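Local coordinates for probable E3 ubiquitin-protein ligase HERC1 (Homo sapiens, PDB 4QT6) that is probably an E3 ubiquitin-protein ligase, represented here by its SPRY domain, a beta-sandwich module that in other proteins commonly mediates protein-protein recognition, at residues L11-N14 / L18-G21; V46-N49 / G54-V57; L77-A80 / L85-N88. All blocks are in the same frame, centred on the assembly; numbering follows the deposited sequence.

Contact 1: residues L11-N14 / L18-G21; sequences LVEN and LTHG. With ARF (formamide), chain H.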
loop_
_atom_site.group_PDB
_atom_site.type_symbol
_atom_site.label_atom_id
_atom_site.label_comp_id
_atom_site.label_asym_id
_atom_site.label_seq_id
_atom_site.Cartn_x
_atom_site.Cartn_y
_atom_site.Cartn_z
ATOM N N LEU A 11 -13.552 0.990 -5.297
ATOM C CA LEU A 11 -14.628 0.080 -4.906
ATOM C C LEU A 11 -14.017 -1.151 -4.248
ATOM O O LEU A 11 -12.940 -1.596 -4.672
ATOM C CB LEU A 11 -15.362 -0.382 -6.165
ATOM C CG LEU A 11 -15.993 0.729 -7.011
ATOM C CD1 LEU A 11 -16.367 0.208 -8.393
ATOM C CD2 LEU A 11 -17.159 1.373 -6.296
ATOM N N VAL A 12 -14.691 -1.700 -3.239
ATOM C CA VAL A 12 -14.264 -2.947 -2.621
ATOM C C VAL A 12 -15.010 -4.101 -3.297
ATOM O O VAL A 12 -16.240 -4.144 -3.253
ATOM C CB VAL A 12 -14.525 -2.975 -1.119
ATOM C CG1 VAL A 12 -14.027 -4.278 -0.523
ATOM C CG2 VAL A 12 -13.789 -1.824 -0.430
ATOM N N GLU A 13 -14.243 -5.002 -3.898
ATOM C CA GLU A 13 -14.721 -6.127 -4.699
ATOM C C GLU A 13 -14.607 -7.411 -3.885
ATOM O O GLU A 13 -13.498 -7.864 -3.549
ATOM C CB GLU A 13 -13.871 -6.190 -5.969
ATOM C CG GLU A 13 -14.028 -7.421 -6.859
ATOM C CD GLU A 13 -13.260 -7.279 -8.168
ATOM O OE1 GLU A 13 -13.302 -6.160 -8.760
ATOM O OE2 GLU A 13 -12.595 -8.275 -8.589
ATOM N N ASN A 14 -15.762 -7.977 -3.493
ATOM C CA ASN A 14 -15.811 -9.205 -2.704
ATOM C C ASN A 14 -14.933 -9.151 -1.474
ATOM O O ASN A 14 -14.299 -10.147 -1.068
ATOM C CB ASN A 14 -15.417 -10.426 -3.540
ATOM C CG ASN A 14 -16.366 -10.703 -4.678
ATOM O OD1 ASN A 14 -17.548 -10.349 -4.635
ATOM N ND2 ASN A 14 -15.868 -11.399 -5.690
ATOM N N LEU A 18 -9.360 -4.286 -3.835
ATOM C CA LEU A 18 -9.645 -2.880 -4.007
ATOM C C LEU A 18 -9.457 -2.556 -5.478
ATOM O O LEU A 18 -8.386 -2.822 -6.061
ATOM C CB LEU A 18 -8.717 -2.004 -3.151
ATOM C CG LEU A 18 -9.060 -0.514 -3.157
ATOM C CD1 LEU A 18 -10.274 -0.254 -2.297
ATOM C CD2 LEU A 18 -7.863 0.313 -2.673
ATOM N N THR A 19 -10.503 -1.987 -6.071
ATOM C CA THR A 19 -10.502 -1.637 -7.477
ATOM C C THR A 19 -10.570 -0.135 -7.650
ATOM O O THR A 19 -11.411 0.521 -7.039
ATOM C CB THR A 19 -11.700 -2.317 -8.186
ATOM O OG1 THR A 19 -11.551 -3.735 -8.085
ATOM C CG2 THR A 19 -11.801 -1.879 -9.657
ATOM N N HIS A 20 -9.693 0.411 -8.498
ATOM C CA HIS A 20 -9.654 1.837 -8.723
ATOM C C HIS A 20 -10.881 2.187 -9.561
ATOM O O HIS A 20 -11.095 1.589 -10.614
ATOM C CB HIS A 20 -8.381 2.230 -9.455
ATOM C CG HIS A 20 -8.219 3.697 -9.630
ATOM N ND1 HIS A 20 -7.339 4.242 -10.544
ATOM C CD2 HIS A 20 -8.813 4.742 -9.009
ATOM C CE1 HIS A 20 -7.389 5.557 -10.459
ATOM N NE2 HIS A 20 -8.293 5.887 -9.559
ATOM N N GLY A 21 -11.708 3.082 -9.041
ATOM C CA GLY A 21 -12.984 3.415 -9.670
ATOM C C GLY A 21 -12.969 4.784 -10.303
ATOM O O GLY A 21 -11.919 5.289 -10.715
HETATM N N ARF H . -15.897 6.186 -7.201
HETATM C C ARF H . -15.847 4.852 -7.230
HETATM O O ARF H . -16.064 4.267 -8.284
#
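Thr19 OG1 donates to Glu13 OE1 at 3.1 Å from above the carboxylate, 54° out of its plane, rather than in the plane where a carboxylate oxygen is usually met. Glu13 gets there with CG anti to its backbone N (chi1 170°) and an extended chain beyond, which carries the carboxylate across to the neighbouring strand. Thr19 meets it with the hydroxyl branch turned to lie beside its own backbone N, while CG2 takes the position anti to that N. The same OE1 also forms a salt bridge with Lys150, so the threonine is the second partner of a charge already paired, and may help fix how the carboxylate is turned.

Underneath, the backbones are joined by two straight bonds between Leu11 and Thr19. Leu11 N reaches Thr19 O at 2.8 Å, and Thr19 N returns to Leu11 O at 172° about its hydrogen. Next along, Val12 and Leu18 form a non-hydrogen-bonded pair. Their side chains share the other face, where Val12 CG2 and Leu18 CD1 approach to 4.3 Å. Phe2 of strand 2-8 touches both, and Leu18 runs on to Val140 and Phe142 of the opposing sheet.

On the Thr19 face, Leu11 CD2 lies 3.7 Å from the formamide oxygen (chain H). Gly21 CA comes within 3.5 Å of that oxygen, and a CB there would run into it; Ser22 N is hydrogen-bonded to the formamide, and Cys9 and Cys10 also line this pocket. Tied to the rest of its sheet by backbone bonding of Leu18 with Val151, this is a two-stranded antiparallel beta hairpin at the margin of a SPRY beta-sandwich, its strand 10-13 being the outermost of the seven-stranded sheet.

Contact 2: residues V46-N49 / G54-V57; sequences VKEN and GTCV. With ARF (formamide), chain G.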
loop_
_atom_site.group_PDB
_atom_site.type_symbol
_atom_site.label_atom_id
_atom_site.label_comp_id
_atom_site.label_asym_id
_atom_site.label_seq_id
_atom_site.Cartn_x
_atom_site.Cartn_y
_atom_site.Cartn_z
ATOM N N VAL A 46 -3.513 -7.633 -8.851
ATOM C CA VAL A 46 -4.443 -8.387 -9.703
ATOM C C VAL A 46 -4.439 -7.855 -11.138
ATOM O O VAL A 46 -4.446 -8.634 -12.113
ATOM C CB VAL A 46 -5.872 -8.370 -9.120
ATOM C CG1 VAL A 46 -6.864 -8.952 -10.105
ATOM C CG2 VAL A 46 -5.949 -9.168 -7.818
ATOM N N LYS A 47 -4.513 -6.541 -11.265
ATOM C CA LYS A 47 -4.645 -5.879 -12.554
ATOM C C LYS A 47 -3.863 -4.570 -12.517
ATOM O O LYS A 47 -4.054 -3.731 -11.627
ATOM C CB LYS A 47 -6.123 -5.630 -12.876
ATOM C CG LYS A 47 -6.396 -4.948 -14.214
ATOM C CD LYS A 47 -5.911 -5.779 -15.385
ATOM C CE LYS A 47 -6.044 -5.037 -16.719
ATOM N NZ LYS A 47 -5.103 -3.881 -16.872
ATOM N N GLU A 48 -2.975 -4.410 -13.498
ATOM C CA GLU A 48 -2.247 -3.175 -13.701
ATOM C C GLU A 48 -1.937 -3.000 -15.194
ATOM O O GLU A 48 -2.195 -3.903 -15.989
ATOM C CB GLU A 48 -0.948 -3.164 -12.870
ATOM C CG GLU A 48 -0.997 -2.220 -11.659
ATOM C CD GLU A 48 -0.934 -0.752 -12.050
ATOM O OE1 GLU A 48 -0.846 0.120 -11.150
ATOM O OE2 GLU A 48 -0.971 -0.445 -13.275
ATOM N N ASN A 49 -1.414 -1.827 -15.533
ATOM C CA ASN A 49 -0.835 -1.547 -16.866
ATOM C C ASN A 49 0.662 -1.734 -16.784
ATOM O O ASN A 49 1.368 -0.887 -16.244
ATOM C CB ASN A 49 -1.187 -0.131 -17.295
ATOM C CG ASN A 49 -2.673 0.093 -17.352
ATOM O OD1 ASN A 49 -3.244 0.847 -16.555
ATOM N ND2 ASN A 49 -3.325 -0.598 -18.271
ATOM N N GLY A 54 0.217 2.595 -11.870
ATOM C CA GLY A 54 -0.385 3.732 -11.194
ATOM C C GLY A 54 -0.703 3.466 -9.729
ATOM O O GLY A 54 -1.469 4.182 -9.133
ATOM N N THR A 55 -0.105 2.416 -9.178
ATOM C CA THR A 55 -0.371 1.942 -7.809
ATOM C C THR A 55 0.788 2.197 -6.862
ATOM O O THR A 55 1.961 2.008 -7.237
ATOM C CB THR A 55 -0.583 0.428 -7.850
ATOM O OG1 THR A 55 -1.713 0.142 -8.677
ATOM C CG2 THR A 55 -0.800 -0.172 -6.450
ATOM N N CYS A 56 0.448 2.528 -5.617
ATOM C CA CYS A 56 1.379 2.411 -4.488
ATOM C C CYS A 56 0.714 1.558 -3.424
ATOM O O CYS A 56 -0.508 1.579 -3.313
ATOM C CB CYS A 56 1.689 3.743 -3.845
ATOM S SG CYS A 56 2.519 4.948 -4.919
ATOM N N VAL A 57 1.508 0.830 -2.643
ATOM C CA VAL A 57 0.983 0.063 -1.500
ATOM C C VAL A 57 1.700 0.471 -0.247
ATOM O O VAL A 57 2.791 1.004 -0.308
ATOM C CB VAL A 57 1.113 -1.453 -1.718
ATOM C CG1 VAL A 57 0.454 -1.835 -3.038
ATOM C CG2 VAL A 57 2.573 -1.942 -1.685
HETATM N N ARF G . -1.079 4.619 -14.952
HETATM C C ARF G . -0.223 5.573 -14.561
HETATM O O ARF G . -0.630 6.697 -14.302
#
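Glu48 reaches across to Gly54 and Thr55 with a single carboxylate oxygen. CB points toward the other segment, and chi1 of -107° is well away from a staggered value. The chain then bends at CG (chi2 -73°), which passes 3.9 Å from Thr55 OG1 and brings the carboxylate round to the start of strand 55-60. There OE1 takes two bonds. Gly54 N gives it a nearly straight one of 2.8 Å on the syn side, and Thr55 OG1 gives a shorter one, 2.6 Å, on the anti side; both donors lie about 20° out of the carboxylate plane. The other oxygen, OE2, turns back and uses its anti lone pair to accept from Asn49 N at 2.7 Å. With both oxygens engaged, the buried carboxylate is held against rotation, and the three donors would be expected to stabilise its negative charge.

Strand 38-47 has just ended here: Val46 and Lys47 form a classic beta bulge in it, both facing Lys150 of strand 150-154, while Glu48 N is held by Gln100. On the other side, strand 55-60 is starting, flanked in its sheet by strands 137-142 and 75-79, with Thr55 packed on Val140, Phe142 and Val151 between the two sheets.

Contact 3: residues L77-A80 / L85-N88; sequences LYRA and LYHN. With ARF (formamide), chain C; ARF (formamide), chain B.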
loop_
_atom_site.group_PDB
_atom_site.type_symbol
_atom_site.label_atom_id
_atom_site.label_comp_id
_atom_site.label_asym_id
_atom_site.label_seq_id
_atom_site.Cartn_x
_atom_site.Cartn_y
_atom_site.Cartn_z
ATOM N N LEU A 77 4.400 4.796 1.568
ATOM C CA LEU A 77 4.017 4.181 0.306
ATOM C C LEU A 77 5.189 3.673 -0.499
ATOM O O LEU A 77 6.293 4.233 -0.463
ATOM C CB LEU A 77 3.220 5.162 -0.539
ATOM C CG LEU A 77 1.897 5.618 0.035
ATOM C CD1 LEU A 77 1.315 6.761 -0.789
ATOM C CD2 LEU A 77 0.913 4.455 0.123
ATOM N N TYR A 78 4.912 2.641 -1.282
ATOM C CA TYR A 78 5.873 1.936 -2.121
ATOM C C TYR A 78 5.239 1.844 -3.515
ATOM O O TYR A 78 4.141 1.296 -3.712
ATOM C CB TYR A 78 6.188 0.568 -1.468
ATOM C CG TYR A 78 7.038 -0.440 -2.191
ATOM C CD1 TYR A 78 8.066 -0.046 -3.036
ATOM C CD2 TYR A 78 6.889 -1.810 -1.933
ATOM C CE1 TYR A 78 8.847 -0.995 -3.686
ATOM C CE2 TYR A 78 7.676 -2.759 -2.566
ATOM C CZ TYR A 78 8.669 -2.341 -3.431
ATOM O OH TYR A 78 9.439 -3.307 -4.064
ATOM N N ARG A 79 5.933 2.437 -4.483
ATOM C CA ARG A 79 5.388 2.683 -5.825
ATOM C C ARG A 79 5.752 1.585 -6.834
ATOM O O ARG A 79 6.946 1.271 -7.035
ATOM C CB ARG A 79 5.902 4.050 -6.295
ATOM C CG ARG A 79 5.450 4.506 -7.662
ATOM C CD ARG A 79 5.970 5.915 -7.914
ATOM N NE ARG A 79 5.802 6.350 -9.296
ATOM C CZ ARG A 79 6.549 7.284 -9.892
ATOM N NH1 ARG A 79 7.543 7.892 -9.229
ATOM N NH2 ARG A 79 6.305 7.601 -11.159
ATOM N N ALA A 80 4.725 1.016 -7.485
ATOM C CA ALA A 80 4.899 -0.104 -8.383
ATOM C C ALA A 80 5.832 0.242 -9.542
ATOM O O ALA A 80 6.755 -0.509 -9.852
ATOM C CB ALA A 80 3.553 -0.553 -8.914
ATOM N N LEU A 85 9.930 4.991 -2.757
ATOM C CA LEU A 85 9.310 5.021 -1.432
ATOM C C LEU A 85 8.970 6.465 -1.070
ATOM O O LEU A 85 9.740 7.398 -1.385
ATOM C CB LEU A 85 10.283 4.461 -0.389
ATOM C CG LEU A 85 10.657 2.992 -0.501
ATOM C CD1 LEU A 85 11.789 2.643 0.448
ATOM C CD2 LEU A 85 9.440 2.105 -0.233
ATOM N N TYR A 86 7.805 6.652 -0.440
ATOM C CA TYR A 86 7.234 7.965 -0.183
ATOM C C TYR A 86 6.756 8.035 1.246
ATOM O O TYR A 86 5.981 7.192 1.706
ATOM C CB TYR A 86 6.059 8.274 -1.133
ATOM C CG TYR A 86 6.525 8.307 -2.564
ATOM C CD1 TYR A 86 6.610 7.150 -3.305
ATOM C CD2 TYR A 86 6.973 9.490 -3.139
ATOM C CE1 TYR A 86 7.096 7.149 -4.598
ATOM C CE2 TYR A 86 7.469 9.504 -4.430
ATOM C CZ TYR A 86 7.527 8.342 -5.158
ATOM O OH TYR A 86 8.040 8.341 -6.438
ATOM N N HIS A 87 7.271 9.023 1.965
ATOM C CA HIS A 87 6.687 9.455 3.206
ATOM C C HIS A 87 7.239 10.855 3.479
ATOM O O HIS A 87 8.443 11.014 3.595
ATOM C CB HIS A 87 6.998 8.510 4.377
ATOM C CG HIS A 87 6.371 8.976 5.639
ATOM N ND1 HIS A 87 5.015 8.880 5.872
ATOM C CD2 HIS A 87 6.891 9.634 6.702
ATOM C CE1 HIS A 87 4.730 9.451 7.022
ATOM N NE2 HIS A 87 5.851 9.898 7.554
ATOM N N ASN A 88 6.371 11.846 3.544
ATOM C CA ASN A 88 6.821 13.251 3.609
ATOM C C ASN A 88 7.765 13.508 2.431
ATOM O O ASN A 88 8.807 14.174 2.576
ATOM C CB ASN A 88 7.500 13.544 4.950
ATOM C CG ASN A 88 7.776 15.018 5.153
ATOM O OD1 ASN A 88 6.994 15.861 4.735
ATOM N ND2 ASN A 88 8.886 15.327 5.821
HETATM N N ARF C . 11.089 -4.849 -2.248
HETATM C C ARF C . 12.379 -5.178 -2.381
HETATM O O ARF C . 13.013 -4.759 -3.342
HETATM N N ARF B . 3.541 5.158 -14.566
HETATM C C ARF B . 4.294 6.046 -13.919
HETATM O O ARF B . 4.187 6.197 -12.712
#
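Arg79 and Tyr86 meet through their polar ends: NH1 donates to Tyr86 OH at 2.9 Å, with the hydroxyl near the guanidinium plane, 17° out of it. The arginine chain runs extended from CG to NE, and its CD lies 3.7 Å from Tyr86 CE1, the two flat groups being inclined at 53°. NH2 makes a straight bond to a formamide oxygen (chain B), and NE binds Tyr143 OH. A methionine here has no guanidinium to offer, and the Tyr86 hydroxyl would probably lose its hold on this strand and be freer to shift, with the formamide less firmly bound.

Among backbone bonds, Leu77 and Tyr86 exchange a pair, each 2.9 Å from N to O, and Leu85 CA adds a CA-H...O contact to Leu77 O.

On the Tyr78-Leu85 face, Leu85 CD2 sits 3.8 Å from Tyr78 CD1; on the other, Leu77 CB and Tyr86 CB are 4.3 Å apart. The Tyr78 ring stacks with Phe117, while its OH bonds to Ser96 O and accepts from a second formamide (chain C). This is an antiparallel hairpin at the edge of the six-stranded sheet of the SPRY sandwich, with a formamide-binding pocket at Arg79 and another at Tyr78.

In the fold
Contact 2 spans the two sheets: its 46-49 segment ends a strand of the seven-stranded sheet that also holds contact 1, and its 54-57 segment starts a strand of the six-stranded sheet that holds contact 3. Contacts 2 and 3 touch directly through neighbouring strands, with Val57 O to Tyr78 N and Thr55 O to Ala80 N both at 2.9 Å, while Cys56 SG packs 3.8 Å from Arg79 CB. Contact 1 stays apart, its nearest atoms about 6 Å from those of contact 2, and its centre about 21 Å from that of contact 3. Every contact adjoins bound formamide; Asn52 and Glu53 line both the pocket at Gly54 and that at Arg79.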